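Local coordinates for superoxide dismutase (Leishmania major, PDB 4F2N), which probably catalyses the dismutation of superoxide to dioxygen and hydrogen peroxide at a mononuclear iron centre, at residues 123-128 with 220-225; 159-164 with 185-190. One frame throughout, in Å; residues are numbered along the deposited sequence.

How the contacts relate
Contact 2 joins two neighbouring strands, 155-161 and 185-191, of the three-stranded antiparallel sheet, and contact 1 packs the start of helix 124-134 against helix 218-229; both belong to the C-terminal domain of the iron/manganese superoxide dismutases. In chain order 123-128 comes first, then 159-164, 185-190 and finally 220-225, so the strand pair is formed entirely within the stretch that the helix pair brackets. The contact centres lie about 12 Å apart. Helix 218-229 connects them physically: V221, M224 and Y225 pack on I187, and V221 CG1 comes within 3.4 Å of I187 O. The result is a continuous layering of sheet, C-terminal helix and helix 124-134.

Contact 1: residues 123-128 with 220-225; sequences PKTLEN and FVCHMY
In L126 and C222, whose CA atoms are the nearest pair across the contact, the first torsion sets CG and SG respectively anti to the backbone nitrogen (chi1 -176° and -173°). L126 CB lies 3.9 Å from C222 SG, and beyond it the leucine forks. Its CD2 branch reaches V221 CG1 at 3.6 Å, the two side chains crossing at about a right angle, and also lies near the backbone N of C222. The CD1 branch goes instead to Y225, meeting CB at 4.1 Å and approaching the ring obliquely. L126 therefore bridges two successive turns of helix 218-229, as V221 and Y225 are four residues apart.

C222 points at helix 124-134 from between these two residues, and its side chain fits among three neighbours of the opposite segment. The pyrrolidine ring of P123, the N-cap residue, is on one flank, with CG 3.7 Å from C222 CB and CB 3.9 Å from C222 SG. T125 adds its CB at 4.1 Å from the sulfur, while its methyl CG2 turns toward the Y225 ring. The short segment axes cross at 70° and approach to 9.3 Å, with the small C222 side chain at the closest CA pair.

W218, one turn before V221 on the C-terminal helix, extends the patch by packing on both P123 and L126. M224, which makes no contact with 123-128, is turned to strand 185-191. K124 and E127 take no part: K124 NZ forms a salt bridge with E127 OE1 within the segment, reaching the oxygen from above the carboxylate plane.

The interface itself has no hydrogen bonds or salt bridges, and its 280 Å² of buried surface is consistent with cohesion mainly by van der Waals contact and the burial of apolar surface.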
loop_
_atom_site.group_PDB
_atom_site.type_symbol
_atom_site.label_atom_id
_atom_site.label_comp_id
_atom_site.label_asym_id
_atom_site.label_seq_id
_atom_site.Cartn_x
_atom_site.Cartn_y
_atom_site.Cartn_z
ATOM N N PRO B 123 9.642 29.049 -10.274
ATOM C CA PRO B 123 10.629 30.079 -10.567
ATOM C C PRO B 123 11.557 29.639 -11.683
ATOM O O PRO B 123 11.808 28.436 -11.868
ATOM C CB PRO B 123 11.414 30.206 -9.262
ATOM C CG PRO B 123 10.498 29.665 -8.207
ATOM C CD PRO B 123 9.743 28.562 -8.885
ATOM N N LYS B 124 12.082 30.623 -12.403
ATOM C CA LYS B 124 12.987 30.394 -13.517
ATOM C C LYS B 124 14.206 29.512 -13.160
ATOM O O LYS B 124 14.599 28.633 -13.944
ATOM C CB LYS B 124 13.398 31.760 -14.119
ATOM C CG LYS B 124 14.290 31.700 -15.354
ATOM C CD LYS B 124 13.685 30.887 -16.487
ATOM C CE LYS B 124 12.398 31.516 -16.993
ATOM N NZ LYS B 124 11.879 30.742 -18.152
ATOM N N THR B 125 14.782 29.705 -11.977
ATOM C CA THR B 125 15.956 28.907 -11.571
ATOM C C THR B 125 15.642 27.407 -11.641
ATOM O O THR B 125 16.415 26.603 -12.190
ATOM C CB THR B 125 16.433 29.274 -10.147
ATOM O OG1 THR B 125 16.906 30.619 -10.157
ATOM C CG2 THR B 125 17.595 28.362 -9.701
ATOM N N LEU B 126 14.482 27.054 -11.100
ATOM C CA LEU B 126 14.050 25.648 -11.047
ATOM C C LEU B 126 13.702 25.127 -12.431
ATOM O O LEU B 126 14.110 24.021 -12.789
ATOM C CB LEU B 126 12.874 25.473 -10.085
ATOM C CG LEU B 126 12.417 24.009 -9.893
ATOM C CD1 LEU B 126 13.551 23.094 -9.439
ATOM C CD2 LEU B 126 11.244 23.967 -8.919
ATOM N N GLU B 127 12.962 25.924 -13.206
ATOM C CA GLU B 127 12.619 25.563 -14.578
ATOM C C GLU B 127 13.866 25.191 -15.403
ATOM O O GLU B 127 13.891 24.140 -16.049
ATOM C CB GLU B 127 11.870 26.706 -15.265
ATOM C CG GLU B 127 11.297 26.313 -16.612
ATOM C CD GLU B 127 10.429 27.410 -17.200
ATOM O OE1 GLU B 127 10.516 28.570 -16.728
ATOM O OE2 GLU B 127 9.661 27.110 -18.137
ATOM N N ASN B 128 14.884 26.060 -15.369
ATOM C CA ASN B 128 16.152 25.816 -16.054
ATOM C C ASN B 128 16.813 24.506 -15.601
ATOM O O ASN B 128 17.302 23.739 -16.431
ATOM C CB ASN B 128 17.130 26.993 -15.845
ATOM C CG ASN B 128 16.675 28.272 -16.533
ATOM O OD1 ASN B 128 15.889 28.243 -17.483
ATOM N ND2 ASN B 128 17.184 29.405 -16.064
ATOM N N PHE B 220 8.607 26.420 -2.842
ATOM C CA PHE B 220 9.244 25.569 -1.849
ATOM C C PHE B 220 10.200 24.607 -2.543
ATOM O O PHE B 220 11.308 24.392 -2.069
ATOM C CB PHE B 220 8.221 24.772 -1.023
ATOM C CG PHE B 220 8.850 23.744 -0.145
ATOM C CD1 PHE B 220 9.470 24.121 1.059
ATOM C CD2 PHE B 220 8.852 22.397 -0.518
ATOM C CE1 PHE B 220 10.064 23.166 1.872
ATOM C CE2 PHE B 220 9.445 21.440 0.298
ATOM C CZ PHE B 220 10.040 21.832 1.494
ATOM N N VAL B 221 9.762 24.004 -3.648
ATOM C CA VAL B 221 10.622 23.061 -4.378
ATOM C C VAL B 221 11.912 23.802 -4.803
ATOM O O VAL B 221 13.016 23.275 -4.663
ATOM C CB VAL B 221 9.921 22.443 -5.612
ATOM C CG1 VAL B 221 10.867 21.500 -6.346
ATOM C CG2 VAL B 221 8.642 21.703 -5.194
ATOM N N CYS B 222 11.765 25.023 -5.314
ATOM C CA CYS B 222 12.950 25.787 -5.740
ATOM C C CYS B 222 13.879 26.145 -4.565
ATOM O O CYS B 222 15.109 26.071 -4.691
ATOM C CB CYS B 222 12.522 27.034 -6.519
ATOM S SG CYS B 222 13.920 27.916 -7.254
ATOM N N HIS B 223 13.294 26.541 -3.431
ATOM C CA HIS B 223 14.053 26.764 -2.196
ATOM C C HIS B 223 14.847 25.526 -1.821
ATOM O O HIS B 223 16.035 25.610 -1.495
ATOM C CB HIS B 223 13.122 27.164 -1.041
ATOM C CG HIS B 223 13.843 27.379 0.286
ATOM N ND1 HIS B 223 14.497 28.528 0.581
ATOM C CD2 HIS B 223 14.014 26.534 1.391
ATOM C CE1 HIS B 223 15.045 28.427 1.816
ATOM N NE2 HIS B 223 14.747 27.209 2.306
ATOM N N MET B 224 14.195 24.360 -1.870
ATOM C CA MET B 224 14.881 23.092 -1.600
ATOM C C MET B 224 16.009 22.825 -2.608
ATOM O O MET B 224 17.105 22.377 -2.252
ATOM C CB MET B 224 13.867 21.932 -1.617
ATOM C CG MET B 224 12.871 21.951 -0.441
ATOM S SD MET B 224 13.661 21.991 1.190
ATOM C CE MET B 224 14.823 20.638 1.108
ATOM N N TYR B 225 15.731 23.070 -3.874
ATOM C CA TYR B 225 16.741 22.862 -4.913
ATOM C C TYR B 225 18.007 23.702 -4.655
ATOM O O TYR B 225 19.130 23.186 -4.683
ATOM C CB TYR B 225 16.154 23.171 -6.306
ATOM C CG TYR B 225 17.221 23.172 -7.374
ATOM C CD1 TYR B 225 17.730 21.975 -7.869
ATOM C CD2 TYR B 225 17.789 24.373 -7.830
ATOM C CE1 TYR B 225 18.720 21.964 -8.844
ATOM C CE2 TYR B 225 18.799 24.373 -8.786
ATOM C CZ TYR B 225 19.264 23.162 -9.271
ATOM O OH TYR B 225 20.265 23.134 -10.214
#

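Contact 2: residues 159-164 with 185-190; sequences LCVDPQ and RPIFTA
I187 lies across L159 and V161, and its side chain can be followed outward from CB, which sits 4.1 Å from L159 O. CG1 passes closer to that carbonyl oxygen and then to L159 CG; CD1, at the tip, meets L159 CD2 at 3.8 Å. The other branch, CG2, turns to V161 CG2. With chi1 at 73°, CG1 lies between the backbone N and the carbonyl carbon, which points this branch at L159 and CG2 at V161.

L159 O accepts two bonds in its carbonyl plane: a short, nearly straight one from I187 N (2.8 Å, 171°) and a longer one from F188 N (3.3 Å, 147°). L159 N returns a bond to F188 O. Farther along, V161 and R185 exchange a reciprocal pair of backbone hydrogen bonds.

The extended R185 chain carries its guanidinium to P163, whose CB lies over one face, offset toward the rim and 3.8 Å from R185 NE. Beyond the strands, R185 NH1 bonds to A228 O, and the group makes a cation-pi contact with Y23.

Two residues of one strand, I187 and F188, stand opposite the single L159 of the other, which defines a classic bulge, here in the antiparallel sheet of the C-terminal superoxide dismutase domain, whose strand 185-191 ends with the iron ligand D191.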
loop_
_atom_site.group_PDB
_atom_site.type_symbol
_atom_site.label_atom_id
_atom_site.label_comp_id
_atom_site.label_asym_id
_atom_site.label_seq_id
_atom_site.Cartn_x
_atom_site.Cartn_y
_atom_site.Cartn_z
ATOM N N LEU B 159 11.454 13.659 -6.501
ATOM C CA LEU B 159 12.505 14.349 -7.273
ATOM C C LEU B 159 13.593 14.727 -6.271
ATOM O O LEU B 159 13.321 15.403 -5.271
ATOM C CB LEU B 159 11.946 15.609 -7.970
ATOM C CG LEU B 159 12.926 16.470 -8.797
ATOM C CD1 LEU B 159 13.478 15.699 -9.988
ATOM C CD2 LEU B 159 12.181 17.713 -9.286
ATOM N N CYS B 160 14.806 14.261 -6.519
ATOM C CA CYS B 160 15.935 14.498 -5.630
ATOM C C CYS B 160 17.120 15.122 -6.336
ATOM O O CYS B 160 17.300 14.981 -7.563
ATOM C CB CYS B 160 16.424 13.202 -4.955
ATOM S SG CYS B 160 15.202 12.331 -3.956
ATOM N N VAL B 161 17.945 15.783 -5.532
ATOM C CA VAL B 161 19.252 16.242 -5.955
ATOM C C VAL B 161 20.257 15.211 -5.406
ATOM O O VAL B 161 20.212 14.797 -4.212
ATOM C CB VAL B 161 19.572 17.632 -5.345
ATOM C CG1 VAL B 161 21.065 17.928 -5.396
ATOM C CG2 VAL B 161 18.735 18.739 -5.993
ATOM N N ASP B 162 21.165 14.775 -6.263
ATOM C CA ASP B 162 22.320 14.003 -5.797
ATOM C C ASP B 162 23.418 15.035 -5.469
ATOM O O ASP B 162 23.891 15.724 -6.378
ATOM C CB ASP B 162 22.784 13.020 -6.901
ATOM C CG ASP B 162 24.017 12.205 -6.502
ATOM O OD1 ASP B 162 24.921 12.735 -5.817
ATOM O OD2 ASP B 162 24.117 11.038 -6.933
ATOM N N PRO B 163 23.819 15.150 -4.176
ATOM C CA PRO B 163 24.692 16.276 -3.837
ATOM C C PRO B 163 26.106 16.130 -4.405
ATOM O O PRO B 163 26.818 17.141 -4.569
ATOM C CB PRO B 163 24.726 16.250 -2.305
ATOM C CG PRO B 163 24.501 14.808 -1.938
ATOM C CD PRO B 163 23.508 14.320 -2.989
ATOM N N GLN B 164 26.522 14.889 -4.666
ATOM C CA GLN B 164 27.844 14.639 -5.254
ATOM C C GLN B 164 27.904 15.066 -6.730
ATOM O O GLN B 164 28.840 15.750 -7.149
ATOM C CB GLN B 164 28.207 13.170 -5.121
ATOM C CG GLN B 164 28.286 12.694 -3.683
ATOM C CD GLN B 164 28.384 11.181 -3.563
ATOM O OE1 GLN B 164 27.664 10.434 -4.238
ATOM N NE2 GLN B 164 29.263 10.721 -2.693
ATOM N N ARG B 185 18.951 14.087 -1.698
ATOM C CA ARG B 185 18.320 15.230 -1.066
ATOM C C ARG B 185 17.034 15.536 -1.780
ATOM O O ARG B 185 17.067 16.089 -2.871
ATOM C CB ARG B 185 19.268 16.440 -1.124
ATOM C CG ARG B 185 20.478 16.260 -0.226
ATOM C CD ARG B 185 21.460 17.440 -0.317
ATOM N NE ARG B 185 22.567 17.298 0.631
ATOM C CZ ARG B 185 23.524 18.215 0.850
ATOM N NH1 ARG B 185 23.565 19.347 0.182
ATOM N NH2 ARG B 185 24.474 17.973 1.734
ATOM N N PRO B 186 15.905 15.132 -1.188
ATOM C CA PRO B 186 14.582 15.355 -1.774
ATOM C C PRO B 186 14.304 16.834 -1.960
ATOM O O PRO B 186 14.680 17.643 -1.101
ATOM C CB PRO B 186 13.618 14.742 -0.718
ATOM C CG PRO B 186 14.468 13.708 -0.018
ATOM C CD PRO B 186 15.817 14.387 0.094
ATOM N N ILE B 187 13.653 17.184 -3.076
ATOM C CA ILE B 187 13.162 18.537 -3.299
ATOM C C ILE B 187 11.672 18.555 -3.605
ATOM O O ILE B 187 11.042 19.607 -3.518
ATOM C CB ILE B 187 13.991 19.346 -4.356
ATOM C CG1 ILE B 187 13.712 18.848 -5.781
ATOM C CG2 ILE B 187 15.488 19.300 -4.024
ATOM C CD1 ILE B 187 14.427 19.635 -6.874
ATOM N N PHE B 188 11.109 17.385 -3.940
ATOM C CA PHE B 188 9.668 17.238 -4.210
ATOM C C PHE B 188 9.255 15.782 -4.022
ATOM O O PHE B 188 10.061 14.865 -4.285
ATOM C CB PHE B 188 9.331 17.677 -5.631
ATOM C CG PHE B 188 7.860 17.505 -5.959
ATOM C CD1 PHE B 188 6.900 18.251 -5.264
ATOM C CD2 PHE B 188 7.429 16.544 -6.882
ATOM C CE1 PHE B 188 5.542 18.079 -5.502
ATOM C CE2 PHE B 188 6.063 16.387 -7.153
ATOM C CZ PHE B 188 5.122 17.152 -6.451
ATOM N N THR B 189 8.052 15.560 -3.512
ATOM C CA THR B 189 7.504 14.195 -3.409
ATOM C C THR B 189 6.020 14.136 -3.743
ATOM O O THR B 189 5.298 15.129 -3.563
ATOM C CB THR B 189 7.760 13.555 -2.008
ATOM O OG1 THR B 189 7.592 12.134 -2.104
ATOM C CG2 THR B 189 6.768 14.051 -0.953
ATOM N N ALA B 190 5.563 12.973 -4.211
ATOM C CA ALA B 190 4.123 12.687 -4.331
ATOM C C ALA B 190 3.877 11.403 -3.573
ATOM O O ALA B 190 4.559 10.382 -3.795
ATOM C CB ALA B 190 3.720 12.518 -5.793
#